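Local structure of sister chromatid cohesion protein (Chaetomium thermophilum, 5T8V) at residues 694-698 and 709-713; 714-718 and 751-756. The protein probably takes part in loading cohesin onto chromatin, this chain being the C-terminal, largely helical HEAT-repeat part of the loader Scc2. All blocks are in the same frame, centred on the assembly; numbering follows the deposited sequence.

Contact 1. Residues 694-698 and 709-713; sequences VVNRF and AMKLA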
ATOM      1  N   VAL A 694      -1.405  -9.576  10.810  1.00 29.68           N
ATOM      2  CA  VAL A 694      -0.581 -10.402   9.933  1.00 30.90           C
ATOM      3  C   VAL A 694      -1.123 -11.826   9.882  1.00 32.16           C
ATOM      4  O   VAL A 694      -1.341 -12.384   8.800  1.00 33.68           O
ATOM      5  CB  VAL A 694       0.887 -10.369  10.396  1.00 30.69           C
ATOM      6  CG1 VAL A 694       1.746 -11.321   9.565  1.00 32.36           C
ATOM      7  CG2 VAL A 694       1.434  -8.950  10.306  1.00 30.28           C
ATOM      8  N   VAL A 695      -1.352 -12.437  11.048  1.00 45.74           N
ATOM      9  CA  VAL A 695      -1.819 -13.821  11.072  1.00 46.81           C
ATOM     10  C   VAL A 695      -3.184 -13.942  10.413  1.00 47.09           C
ATOM     11  O   VAL A 695      -3.495 -14.969   9.799  1.00 48.15           O
ATOM     12  CB  VAL A 695      -1.848 -14.365  12.515  1.00 45.59           C
ATOM     13  CG1 VAL A 695      -0.483 -14.233  13.155  1.00 44.78           C
ATOM     14  CG2 VAL A 695      -2.904 -13.651  13.350  1.00 45.43           C
ATOM     15  N   ASN A 696      -4.024 -12.913  10.534  1.00 50.30           N
ATOM     16  CA  ASN A 696      -5.302 -12.930   9.833  1.00 52.12           C
ATOM     17  C   ASN A 696      -5.091 -13.074   8.331  1.00 54.80           C
ATOM     18  O   ASN A 696      -5.822 -13.812   7.659  1.00 56.25           O
ATOM     19  CB  ASN A 696      -6.091 -11.661  10.151  1.00 51.34           C
ATOM     20  CG  ASN A 696      -6.585 -11.628  11.584  1.00 50.99           C
ATOM     21  OD1 ASN A 696      -6.210 -12.468  12.401  1.00 51.18           O
ATOM     22  ND2 ASN A 696      -7.431 -10.654  11.897  1.00 50.84           N
ATOM     23  N   ARG A 697      -4.077 -12.396   7.791  1.00 61.33           N
ATOM     24  CA  ARG A 697      -3.774 -12.510   6.371  1.00 63.91           C
ATOM     25  C   ARG A 697      -3.377 -13.924   5.971  1.00 66.19           C
ATOM     26  O   ARG A 697      -3.302 -14.208   4.771  1.00 68.24           O
ATOM     27  CB  ARG A 697      -2.661 -11.530   5.994  1.00 63.96           C
ATOM     28  CG  ARG A 697      -2.988 -10.071   6.290  1.00 63.73           C
ATOM     29  CD  ARG A 697      -3.790  -9.420   5.176  1.00 65.18           C
ATOM     30  NE  ARG A 697      -5.116 -10.015   5.021  1.00 66.23           N
ATOM     31  CZ  ARG A 697      -6.164  -9.731   5.790  1.00 64.83           C
ATOM     32  NH1 ARG A 697      -6.054  -8.860   6.787  1.00 62.49           N
ATOM     33  NH2 ARG A 697      -7.328 -10.327   5.563  1.00 65.36           N
ATOM     34  N   PHE A 698      -3.117 -14.812   6.935  1.00 54.13           N
ATOM     35  CA  PHE A 698      -2.923 -16.218   6.598  1.00 55.23           C
ATOM     36  C   PHE A 698      -4.131 -16.776   5.861  1.00 58.77           C
ATOM     37  O   PHE A 698      -3.981 -17.628   4.979  1.00 60.71           O
ATOM     38  CB  PHE A 698      -2.657 -17.048   7.859  1.00 51.85           C
ATOM     39  CG  PHE A 698      -1.332 -16.763   8.525  1.00 48.96           C
ATOM     40  CD1 PHE A 698      -0.450 -15.828   8.007  1.00 48.01           C
ATOM     41  CD2 PHE A 698      -0.966 -17.453   9.672  1.00 47.21           C
ATOM     42  CE1 PHE A 698       0.759 -15.581   8.625  1.00 46.61           C
ATOM     43  CE2 PHE A 698       0.245 -17.210  10.292  1.00 45.42           C
ATOM     44  CZ  PHE A 698       1.108 -16.275   9.767  1.00 45.64           C
ATOM     45  N   ALA A 709       2.721 -12.799   4.302  1.00 40.00           N
ATOM     46  CA  ALA A 709       2.285 -12.585   5.677  1.00 38.44           C
ATOM     47  C   ALA A 709       2.910 -13.594   6.632  1.00 39.12           C
ATOM     48  O   ALA A 709       3.208 -13.254   7.783  1.00 37.82           O
ATOM     49  CB  ALA A 709       0.760 -12.653   5.760  1.00 38.21           C
ATOM     50  N   MET A 710       3.115 -14.834   6.186  1.00 54.83           N
ATOM     51  CA  MET A 710       3.690 -15.838   7.072  1.00 55.65           C
ATOM     52  C   MET A 710       5.211 -15.791   7.109  1.00 57.37           C
ATOM     53  O   MET A 710       5.805 -16.240   8.097  1.00 57.63           O
ATOM     54  CB  MET A 710       3.208 -17.237   6.679  1.00 57.13           C
ATOM     55  CG  MET A 710       3.511 -17.665   5.260  1.00 59.70           C
ATOM     56  SD  MET A 710       2.801 -19.285   4.888  1.00 61.69           S
ATOM     57  CE  MET A 710       1.044 -18.953   5.026  1.00 61.07           C
ATOM     58  N   LYS A 711       5.860 -15.250   6.076  1.00 61.27           N
ATOM     59  CA  LYS A 711       7.287 -14.965   6.186  1.00 62.32           C
ATOM     60  C   LYS A 711       7.529 -13.840   7.189  1.00 59.25           C
ATOM     61  O   LYS A 711       8.372 -13.959   8.092  1.00 58.49           O
ATOM     62  CB  LYS A 711       7.857 -14.603   4.813  1.00 65.94           C
ATOM     63  CG  LYS A 711       9.366 -14.776   4.691  1.00 69.09           C
ATOM     64  CD  LYS A 711       9.757 -16.247   4.617  1.00 72.51           C
ATOM     65  CE  LYS A 711      11.260 -16.419   4.446  1.00 73.41           C
ATOM     66  NZ  LYS A 711      11.661 -17.854   4.371  1.00 75.09           N
ATOM     67  N   LEU A 712       6.785 -12.741   7.050  1.00 41.14           N
ATOM     68  CA  LEU A 712       6.832 -11.681   8.052  1.00 37.87           C
ATOM     69  C   LEU A 712       6.536 -12.232   9.442  1.00 36.12           C
ATOM     70  O   LEU A 712       7.223 -11.898  10.414  1.00 34.58           O
ATOM     71  CB  LEU A 712       5.837 -10.579   7.687  1.00 35.84           C
ATOM     72  CG  LEU A 712       5.632  -9.457   8.709  1.00 33.33           C
ATOM     73  CD1 LEU A 712       6.918  -8.682   8.933  1.00 33.00           C
ATOM     74  CD2 LEU A 712       4.517  -8.528   8.256  1.00 31.73           C
ATOM     75  N   ALA A 713       5.514 -13.085   9.551  1.00 35.19           N
ATOM     76  CA  ALA A 713       5.178 -13.678  10.839  1.00 33.92           C
ATOM     77  C   ALA A 713       6.308 -14.550  11.364  1.00 35.33           C
ATOM     78  O   ALA A 713       6.463 -14.697  12.581  1.00 34.61           O
ATOM     79  CB  ALA A 713       3.891 -14.492  10.722  1.00 34.03           C
TER
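F698 and V694 reach from residues 694-698 to the flank of helix 703-719, where A709, M710 and A713 receive them. The F698 ring comes in by its CE1 and CZ corner. F698 CZ lies 3.4 Å from A713 CB, and this methyl sits at the ring edge, near the ring plane. F698 CE1 approaches the backbone of M710 and lies 3.5 Å from M710 CB. The CG of F698 is anti to its carbonyl carbon (chi1 -68°), which folds the ring back over its own chain. One face therefore rests on V695 CA, 3.7 Å above the plane and over the ring centre, while the ring edge is turned to the other helix.

V694 divides its two methyls. CG1 is anti to the backbone N (chi1 175°) and faces the A709 carbonyl. V694 CG1 also lies 4.0 Å from A713 CB. V694 CG2 meets L712 CD2 at 3.7 Å, the two side chains crossing at about a right angle. A709 CB lies 3.6 Å from R697 CB and also near F698 CD1. Beyond CB the arginine turns away, and its NE belongs to a salt bridge with D700.

The contact joins consecutive helices 685-696 and 703-719 of the HEAT-repeat solenoid. Helix 666-682 packs against V694, A709 and L712. Helix 723-735 touches V695, M710 and A713, and helix 742-755 also reaches M710.

Contact 2. Residues 714-718 and 751-756; sequences KDIYL and VIEEIW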
ATOM      1  N   LYS A 714       7.098 -15.148  10.469  1.00 48.25           N
ATOM      2  CA  LYS A 714       8.285 -15.880  10.900  1.00 48.79           C
ATOM      3  C   LYS A 714       9.307 -14.934  11.516  1.00 48.28           C
ATOM      4  O   LYS A 714       9.772 -15.148  12.646  1.00 47.52           O
ATOM      5  CB  LYS A 714       8.887 -16.636   9.714  1.00 50.52           C
ATOM      6  CG  LYS A 714      10.316 -17.137   9.915  1.00 52.03           C
ATOM      7  CD  LYS A 714      10.890 -17.651   8.608  1.00 54.79           C
ATOM      8  CE  LYS A 714      12.397 -17.806   8.690  1.00 57.15           C
ATOM      9  NZ  LYS A 714      12.983 -18.201   7.379  1.00 59.51           N
ATOM     10  N   ASP A 715       9.669 -13.874  10.785  1.00 48.60           N
ATOM     11  CA  ASP A 715      10.601 -12.894  11.333  1.00 48.83           C
ATOM     12  C   ASP A 715      10.140 -12.405  12.702  1.00 46.23           C
ATOM     13  O   ASP A 715      10.938 -12.320  13.646  1.00 45.38           O
ATOM     14  CB  ASP A 715      10.755 -11.719  10.366  1.00 50.89           C
ATOM     15  CG  ASP A 715      11.420 -12.121   9.060  1.00 54.73           C
ATOM     16  OD1 ASP A 715      12.279 -13.030   9.083  1.00 56.16           O
ATOM     17  OD2 ASP A 715      11.085 -11.528   8.012  1.00 56.21           O
ATOM     18  N   ILE A 716       8.849 -12.094  12.835  1.00 32.35           N
ATOM     19  CA  ILE A 716       8.323 -11.630  14.116  1.00 30.95           C
ATOM     20  C   ILE A 716       8.438 -12.725  15.168  1.00 31.44           C
ATOM     21  O   ILE A 716       8.745 -12.456  16.336  1.00 31.05           O
ATOM     22  CB  ILE A 716       6.868 -11.156  13.953  1.00 29.81           C
ATOM     23  CG1 ILE A 716       6.795  -9.996  12.953  1.00 29.34           C
ATOM     24  CG2 ILE A 716       6.298 -10.731  15.297  1.00 28.68           C
ATOM     25  CD1 ILE A 716       5.393  -9.679  12.469  1.00 28.75           C
ATOM     26  N   TYR A 717       8.180 -13.976  14.778  1.00 43.86           N
ATOM     27  CA  TYR A 717       8.325 -15.080  15.719  1.00 44.04           C
ATOM     28  C   TYR A 717       9.734 -15.125  16.289  1.00 45.83           C
ATOM     29  O   TYR A 717       9.920 -15.344  17.491  1.00 45.62           O
ATOM     30  CB  TYR A 717       7.981 -16.405  15.038  1.00 44.88           C
ATOM     31  CG  TYR A 717       8.015 -17.602  15.969  1.00 45.18           C
ATOM     32  CD1 TYR A 717       9.218 -18.192  16.331  1.00 46.27           C
ATOM     33  CD2 TYR A 717       6.844 -18.143  16.479  1.00 44.61           C
ATOM     34  CE1 TYR A 717       9.254 -19.282  17.180  1.00 46.85           C
ATOM     35  CE2 TYR A 717       6.869 -19.234  17.328  1.00 45.23           C
ATOM     36  CZ  TYR A 717       8.078 -19.800  17.675  1.00 46.83           C
ATOM     37  OH  TYR A 717       8.111 -20.886  18.520  1.00 48.25           O
ATOM     38  N   LEU A 718      10.745 -14.918  15.441  1.00 47.53           N
ATOM     39  CA  LEU A 718      12.119 -14.934  15.935  1.00 48.72           C
ATOM     40  C   LEU A 718      12.417 -13.706  16.789  1.00 48.15           C
ATOM     41  O   LEU A 718      13.152 -13.800  17.779  1.00 48.74           O
ATOM     42  CB  LEU A 718      13.100 -15.027  14.767  1.00 50.53           C
ATOM     43  CG  LEU A 718      13.015 -16.284  13.894  1.00 52.06           C
ATOM     44  CD1 LEU A 718      14.103 -16.258  12.831  1.00 53.21           C
ATOM     45  CD2 LEU A 718      13.113 -17.557  14.732  1.00 52.55           C
ATOM     46  N   VAL A 751       9.157 -23.230   7.299  1.00 53.99           N
ATOM     47  CA  VAL A 751       9.226 -22.313   8.433  1.00 52.63           C
ATOM     48  C   VAL A 751       9.078 -23.074   9.744  1.00 50.62           C
ATOM     49  O   VAL A 751       9.840 -22.863  10.695  1.00 50.20           O
ATOM     50  CB  VAL A 751       8.158 -21.213   8.296  1.00 54.18           C
ATOM     51  CG1 VAL A 751       8.178 -20.288   9.506  1.00 53.68           C
ATOM     52  CG2 VAL A 751       8.380 -20.415   7.019  1.00 56.20           C
ATOM     53  N   ILE A 752       8.093 -23.972   9.816  1.00 63.58           N
ATOM     54  CA  ILE A 752       7.855 -24.702  11.058  1.00 61.69           C
ATOM     55  C   ILE A 752       9.080 -25.530  11.430  1.00 63.00           C
ATOM     56  O   ILE A 752       9.449 -25.626  12.607  1.00 62.60           O
ATOM     57  CB  ILE A 752       6.589 -25.568  10.928  1.00 60.63           C
ATOM     58  CG1 ILE A 752       5.372 -24.671  10.686  1.00 59.63           C
ATOM     59  CG2 ILE A 752       6.376 -26.410  12.185  1.00 59.11           C
ATOM     60  CD1 ILE A 752       4.164 -25.404  10.172  1.00 60.15           C
ATOM     61  N   GLU A 753       9.730 -26.138  10.437  1.00 73.22           N
ATOM     62  CA  GLU A 753      10.974 -26.855  10.693  1.00 75.23           C
ATOM     63  C   GLU A 753      12.037 -25.917  11.242  1.00 75.69           C
ATOM     64  O   GLU A 753      12.828 -26.301  12.111  1.00 76.55           O
ATOM     65  CB  GLU A 753      11.476 -27.525   9.412  1.00 78.31           C
ATOM     66  CG  GLU A 753      10.502 -28.509   8.780  1.00 79.05           C
ATOM     67  CD  GLU A 753      11.112 -29.281   7.624  1.00 82.26           C
ATOM     68  OE1 GLU A 753      12.354 -29.288   7.499  1.00 84.08           O
ATOM     69  OE2 GLU A 753      10.347 -29.876   6.836  1.00 83.27           O
ATOM     70  N   GLU A 754      12.072 -24.678  10.749  1.00 86.98           N
ATOM     71  CA  GLU A 754      13.112 -23.750  11.178  1.00 89.12           C
ATOM     72  C   GLU A 754      12.892 -23.288  12.616  1.00 84.69           C
ATOM     73  O   GLU A 754      13.823 -23.304  13.430  1.00 84.64           O
ATOM     74  CB  GLU A 754      13.165 -22.550  10.231  1.00 90.57           C
ATOM     75  CG  GLU A 754      14.288 -21.575  10.542  1.00 90.24           C
ATOM     76  CD  GLU A 754      14.386 -20.458   9.524  1.00 90.46           C
ATOM     77  OE1 GLU A 754      13.729 -20.558   8.465  1.00 90.30           O
ATOM     78  OE2 GLU A 754      15.117 -19.479   9.783  1.00 90.69           O
ATOM     79  N   ILE A 755      11.667 -22.876  12.950  1.00 58.41           N
ATOM     80  CA  ILE A 755      11.421 -22.238  14.240  1.00 56.15           C
ATOM     81  C   ILE A 755      11.159 -23.229  15.372  1.00 53.79           C
ATOM     82  O   ILE A 755      11.358 -22.877  16.543  1.00 53.27           O
ATOM     83  CB  ILE A 755      10.242 -21.249  14.149  1.00 56.32           C
ATOM     84  CG1 ILE A 755       8.944 -21.975  13.770  1.00 56.78           C
ATOM     85  CG2 ILE A 755      10.562 -20.145  13.144  1.00 57.26           C
ATOM     86  CD1 ILE A 755       7.710 -21.086  13.775  1.00 55.62           C
ATOM     87  N   TRP A 756      10.721 -24.449  15.063  1.00 50.29           N
ATOM     88  CA  TRP A 756      10.428 -25.452  16.080  1.00 47.88           C
ATOM     89  C   TRP A 756      11.455 -26.573  16.128  1.00 50.99           C
ATOM     90  O   TRP A 756      11.926 -26.934  17.212  1.00 51.18           O
ATOM     91  CB  TRP A 756       9.032 -26.052  15.848  1.00 43.88           C
ATOM     92  CG  TRP A 756       7.920 -25.286  16.501  1.00 39.64           C
ATOM     93  CD1 TRP A 756       7.925 -23.968  16.855  1.00 38.27           C
ATOM     94  CD2 TRP A 756       6.640 -25.800  16.887  1.00 38.57           C
ATOM     95  NE1 TRP A 756       6.726 -23.628  17.431  1.00 36.79           N
ATOM     96  CE2 TRP A 756       5.920 -24.736  17.464  1.00 36.98           C
ATOM     97  CE3 TRP A 756       6.033 -27.055  16.798  1.00 39.08           C
ATOM     98  CZ2 TRP A 756       4.624 -24.890  17.951  1.00 36.02           C
ATOM     99  CZ3 TRP A 756       4.746 -27.206  17.281  1.00 38.02           C
ATOM    100  CH2 TRP A 756       4.056 -26.129  17.851  1.00 36.56           C
TER
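The ring of Y717 carries I755 over one face. I755 CD1 stands 3.9 Å from the centroid of the Y717 ring, only 1° off the ring normal, in a centred CH-pi contact. I755 CB also lies 3.7 Å from Y717 CE1. With CG anti to the backbone N (chi1 -176°), the tyrosine ring reaches over to helix 742-755. Y717 OH meets the edge of the W756 indole, where W756 NE1 gives it a weak, bent hydrogen bond of 3.3 Å. R726 makes a cation-pi contact with Y717. A leucine at Y717 would probably cost I755 its aromatic partner and leave W756 NE1 without this acceptor.

One turn earlier, K714 runs extended past V751, K714 CB lying 3.7 Å from V751 CG1. K714 NZ forms a salt bridge with E754 OE1 at 2.7 Å, met on the syn side of the carboxylate. The two side chains cross at about a right angle. E754 is poorly ordered, so this bond may vary. L718, an exposed residue, lays CD2 4.0 Å from I755 CG2.

The axes of helices 714-718 and 751-755 run nearly parallel, 10° apart and 11.2 Å at closest approach. Helix 723-735 comes between them in the sequence and touches I755 and W756. Such side-by-side packing of alternate helices is typical of an alpha-solenoid built from HEAT repeats.

Overall arrangement
Both contacts use helix 703-719, and their centres are 12 Å apart. Contact 1 takes residues 709-713 of this helix and contact 2 the next five. Contact 1 joins it to the preceding helix, 685-696. Contact 2 joins it to 742-755, skipping helix 723-735, which touches residues of both contacts. Contact 1 is the more buried, and its chemistry is apolar: methyls and a phenyl edge. Contact 2 is partly buried. It keeps an aromatic and aliphatic inner side but adds a salt bridge, a weak hydrogen bond and the exposed L718. Both fall in the range of the PDS5-like family, and together they tie three helices of the solenoid.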